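Local coordinates for protein alpha-1,2-mannosidase (Trichoderma reesei, PDB 1HCU) that probably trims alpha-1,2-linked mannose residues from high-mannose N-glycans as a calcium-dependent glycosyl hydrolase of family 47, at residues V146-P157 / R167-I178. Numbering follows the deposited sequence.
Sequences VAFTTPSGVPDP and RSGASSNNVAEI
Asp156 plugs its carboxylate into the ST turn Ser168-Ala170, at the edge of the (alpha/alpha)7 barrel characteristic of family 47, and shows how one buried acid can tie two segments together. With CG anti to the backbone N (chi1 -179°), the carboxylate extends into the hollow: OD1 takes the amides of Gly169 (N to OD1 2.6 Å) and Ala170, the latter from above the carboxylate plane, Arg167 NE meets OD1 on that oxygen's anti side in a salt bridge (3.1 Å), and Ser168 OG donates to the syn lone pair of OD2 (2.6 Å). Replacement by alanine is likely to leave the Arg167 charge without its mate and both amides and the Ser168 hydroxyl without their shared carboxylate. The bent Arg167 chain lies in a groove, its CG against Val146 O, its guanidinium under Thr150 CG2 on one face, and NH1 reaching Thr149 O. Further along, the Pro157 ring is a bump resting against the Ala170 methyl and sliding past the Asn173 amide, whose ND2 donates to Pro155 O. Ile178 fills the next hollow, CG2 against the Pro155 ring and CD1 on Val154 CG1 (3.4 Å). Glu177, its side chain about 6 Å from that of Glu100, the predicted proton donor, is joined to Pro157 O by a water 2.5 Å from Glu177 OE2.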
loop_
_atom_site.group_PDB
_atom_site.type_symbol
_atom_site.label_atom_id
_atom_site.label_comp_id
_atom_site.label_asym_id
_atom_site.label_seq_id
_atom_site.Cartn_x
_atom_site.Cartn_y
_atom_site.Cartn_z
ATOM N N VAL A 146 0.339 22.492 -6.460
ATOM C CA VAL A 146 1.278 23.549 -6.060
ATOM C C VAL A 146 2.579 22.909 -5.557
ATOM O O VAL A 146 3.629 23.552 -5.496
ATOM C CB VAL A 146 0.670 24.478 -4.946
ATOM C CG1 VAL A 146 0.676 23.780 -3.580
ATOM C CG2 VAL A 146 1.433 25.791 -4.891
ATOM N N ALA A 147 2.493 21.628 -5.214
ATOM C CA ALA A 147 3.630 20.859 -4.732
ATOM C C ALA A 147 4.746 20.779 -5.776
ATOM O O ALA A 147 5.928 20.674 -5.431
ATOM C CB ALA A 147 3.174 19.450 -4.364
ATOM N N PHE A 148 4.368 20.823 -7.051
ATOM C CA PHE A 148 5.340 20.742 -8.129
ATOM C C PHE A 148 5.949 22.069 -8.548
ATOM O O PHE A 148 6.692 22.115 -9.534
ATOM C CB PHE A 148 4.723 20.088 -9.361
ATOM C CG PHE A 148 4.171 18.721 -9.107
ATOM C CD1 PHE A 148 2.850 18.553 -8.702
ATOM C CD2 PHE A 148 4.975 17.598 -9.259
ATOM C CE1 PHE A 148 2.341 17.292 -8.459
ATOM C CE2 PHE A 148 4.474 16.330 -9.016
ATOM C CZ PHE A 148 3.151 16.177 -8.615
ATOM N N THR A 149 5.648 23.141 -7.817
ATOM C CA THR A 149 6.189 24.456 -8.165
ATOM C C THR A 149 7.585 24.688 -7.588
ATOM O O THR A 149 7.917 25.791 -7.143
ATOM C CB THR A 149 5.257 25.624 -7.708
ATOM O OG1 THR A 149 5.019 25.546 -6.297
ATOM C CG2 THR A 149 3.939 25.589 -8.466
ATOM N N THR A 150 8.399 23.637 -7.582
ATOM C CA THR A 150 9.766 23.733 -7.092
ATOM C C THR A 150 10.642 24.042 -8.309
ATOM O O THR A 150 10.219 23.859 -9.441
ATOM C CB THR A 150 10.240 22.405 -6.490
ATOM O OG1 THR A 150 10.127 21.374 -7.481
ATOM C CG2 THR A 150 9.403 22.037 -5.272
ATOM N N PRO A 151 11.881 24.503 -8.081
ATOM C CA PRO A 151 12.800 24.831 -9.178
ATOM C C PRO A 151 13.060 23.661 -10.132
ATOM O O PRO A 151 13.193 23.863 -11.342
ATOM C CB PRO A 151 14.072 25.271 -8.442
ATOM C CG PRO A 151 13.539 25.860 -7.179
ATOM C CD PRO A 151 12.473 24.859 -6.777
ATOM N N SER A 152 13.121 22.446 -9.589
ATOM C CA SER A 152 13.380 21.249 -10.399
ATOM C C SER A 152 12.116 20.562 -10.912
ATOM O O SER A 152 12.129 19.906 -11.954
ATOM C CB SER A 152 14.163 20.213 -9.588
ATOM O OG SER A 152 13.360 19.692 -8.542
ATOM N N GLY A 153 11.031 20.700 -10.167
ATOM C CA GLY A 153 9.805 20.045 -10.553
ATOM C C GLY A 153 9.566 18.884 -9.603
ATOM O O GLY A 153 8.489 18.287 -9.610
ATOM N N VAL A 154 10.573 18.549 -8.795
ATOM C CA VAL A 154 10.433 17.472 -7.818
ATOM C C VAL A 154 9.433 18.017 -6.812
ATOM O O VAL A 154 9.646 19.086 -6.223
ATOM C CB VAL A 154 11.769 17.152 -7.080
ATOM C CG1 VAL A 154 11.531 16.126 -5.969
ATOM C CG2 VAL A 154 12.798 16.627 -8.062
ATOM N N PRO A 155 8.327 17.295 -6.596
ATOM C CA PRO A 155 7.292 17.731 -5.655
ATOM C C PRO A 155 7.757 17.971 -4.223
ATOM O O PRO A 155 8.621 17.264 -3.706
ATOM C CB PRO A 155 6.260 16.608 -5.737
ATOM C CG PRO A 155 7.126 15.411 -5.986
ATOM C CD PRO A 155 8.064 15.921 -7.054
ATOM N N ASP A 156 7.173 18.988 -3.601
ATOM C CA ASP A 156 7.438 19.334 -2.213
ATOM C C ASP A 156 6.469 18.378 -1.514
ATOM O O ASP A 156 5.319 18.273 -1.921
ATOM C CB ASP A 156 7.028 20.788 -1.976
ATOM C CG ASP A 156 7.294 21.261 -0.562
ATOM O OD1 ASP A 156 7.877 22.359 -0.425
ATOM O OD2 ASP A 156 6.912 20.559 0.404
ATOM N N PRO A 157 6.921 17.664 -0.470
ATOM C CA PRO A 157 6.099 16.706 0.283
ATOM C C PRO A 157 4.887 17.266 1.036
ATOM O O PRO A 157 3.916 16.546 1.290
ATOM C CB PRO A 157 7.108 16.066 1.232
ATOM C CG PRO A 157 8.035 17.202 1.536
ATOM C CD PRO A 157 8.247 17.824 0.159
ATOM N N ARG A 167 3.184 25.904 -1.083
ATOM C CA ARG A 167 4.171 24.835 -0.917
ATOM C C ARG A 167 4.745 25.011 0.476
ATOM O O ARG A 167 4.769 26.131 0.990
ATOM C CB ARG A 167 5.325 25.058 -1.887
ATOM C CG ARG A 167 5.680 23.936 -2.796
ATOM C CD ARG A 167 6.873 24.375 -3.611
ATOM N NE ARG A 167 8.068 24.443 -2.777
ATOM C CZ ARG A 167 9.174 25.095 -3.108
ATOM N NH1 ARG A 167 9.237 25.745 -4.262
ATOM N NH2 ARG A 167 10.220 25.083 -2.296
ATOM N N SER A 168 5.244 23.938 1.078
ATOM C CA SER A 168 5.838 24.058 2.405
ATOM C C SER A 168 7.240 24.667 2.256
ATOM O O SER A 168 7.747 25.319 3.167
ATOM C CB SER A 168 5.943 22.689 3.082
ATOM O OG SER A 168 7.041 21.959 2.568
ATOM N N GLY A 169 7.860 24.450 1.100
ATOM C CA GLY A 169 9.188 24.985 0.865
ATOM C C GLY A 169 10.310 24.043 1.269
ATOM O O GLY A 169 11.453 24.468 1.428
ATOM N N ALA A 170 9.996 22.762 1.446
ATOM C CA ALA A 170 11.023 21.792 1.826
ATOM C C ALA A 170 12.106 21.796 0.756
ATOM O O ALA A 170 11.843 22.144 -0.397
ATOM C CB ALA A 170 10.415 20.398 1.954
ATOM N N SER A 171 13.316 21.404 1.136
ATOM C CA SER A 171 14.434 21.374 0.199
ATOM C C SER A 171 14.712 19.983 -0.377
ATOM O O SER A 171 15.569 19.831 -1.249
ATOM C CB SER A 171 15.694 21.905 0.880
ATOM O OG SER A 171 15.994 21.146 2.033
ATOM N N SER A 172 13.990 18.976 0.111
ATOM C CA SER A 172 14.153 17.606 -0.374
ATOM C C SER A 172 12.942 16.757 -0.017
ATOM O O SER A 172 12.121 17.148 0.810
ATOM C CB SER A 172 15.407 16.955 0.217
ATOM O OG SER A 172 15.229 16.671 1.591
ATOM N N ASN A 173 12.855 15.585 -0.636
ATOM C CA ASN A 173 11.755 14.658 -0.421
ATOM C C ASN A 173 12.336 13.249 -0.606
ATOM O O ASN A 173 13.478 13.105 -1.075
ATOM C CB ASN A 173 10.671 14.942 -1.473
ATOM C CG ASN A 173 9.295 14.408 -1.083
ATOM O OD1 ASN A 173 9.127 13.731 -0.065
ATOM N ND2 ASN A 173 8.302 14.717 -1.906
ATOM N N ASN A 174 11.574 12.217 -0.227
ATOM C CA ASN A 174 12.032 10.838 -0.397
ATOM C C ASN A 174 11.438 10.245 -1.675
ATOM O O ASN A 174 10.398 10.704 -2.153
ATOM C CB ASN A 174 11.683 9.956 0.828
ATOM C CG ASN A 174 10.187 9.910 1.144
ATOM O OD1 ASN A 174 9.678 10.713 1.934
ATOM N ND2 ASN A 174 9.484 8.969 0.533
ATOM N N VAL A 175 12.107 9.234 -2.226
ATOM C CA VAL A 175 11.672 8.599 -3.461
ATOM C C VAL A 175 10.288 7.970 -3.386
ATOM O O VAL A 175 9.547 7.990 -4.367
ATOM C CB VAL A 175 12.701 7.530 -3.954
ATOM C CG1 VAL A 175 14.037 8.202 -4.236
ATOM C CG2 VAL A 175 12.864 6.418 -2.928
ATOM N N ALA A 176 9.915 7.413 -2.241
ATOM C CA ALA A 176 8.584 6.826 -2.153
ATOM C C ALA A 176 7.508 7.895 -2.371
ATOM O O ALA A 176 6.601 7.701 -3.173
ATOM C CB ALA A 176 8.380 6.138 -0.807
ATOM N N GLU A 177 7.614 9.025 -1.679
ATOM C CA GLU A 177 6.604 10.077 -1.808
ATOM C C GLU A 177 6.632 10.802 -3.155
ATOM O O GLU A 177 5.612 11.306 -3.619
ATOM C CB GLU A 177 6.736 11.069 -0.644
ATOM C CG GLU A 177 6.687 10.355 0.711
ATOM C CD GLU A 177 6.432 11.274 1.890
ATOM O OE1 GLU A 177 6.883 10.937 3.003
ATOM O OE2 GLU A 177 5.771 12.321 1.713
ATOM N N ILE A 178 7.803 10.837 -3.781
ATOM C CA ILE A 178 7.955 11.463 -5.082
ATOM C C ILE A 178 7.465 10.507 -6.167
ATOM O O ILE A 178 6.784 10.912 -7.107
ATOM C CB ILE A 178 9.431 11.764 -5.389
ATOM C CG1 ILE A 178 9.968 12.830 -4.433
ATOM C CG2 ILE A 178 9.574 12.194 -6.843
ATOM C CD1 ILE A 178 11.462 13.059 -4.563
HETATM O O HOH W 1 10.219 27.466 -6.463
HETATM O O HOH W 2 4.268 13.733 0.241
HETATM O O HOH W 3 4.590 14.587 4.046
#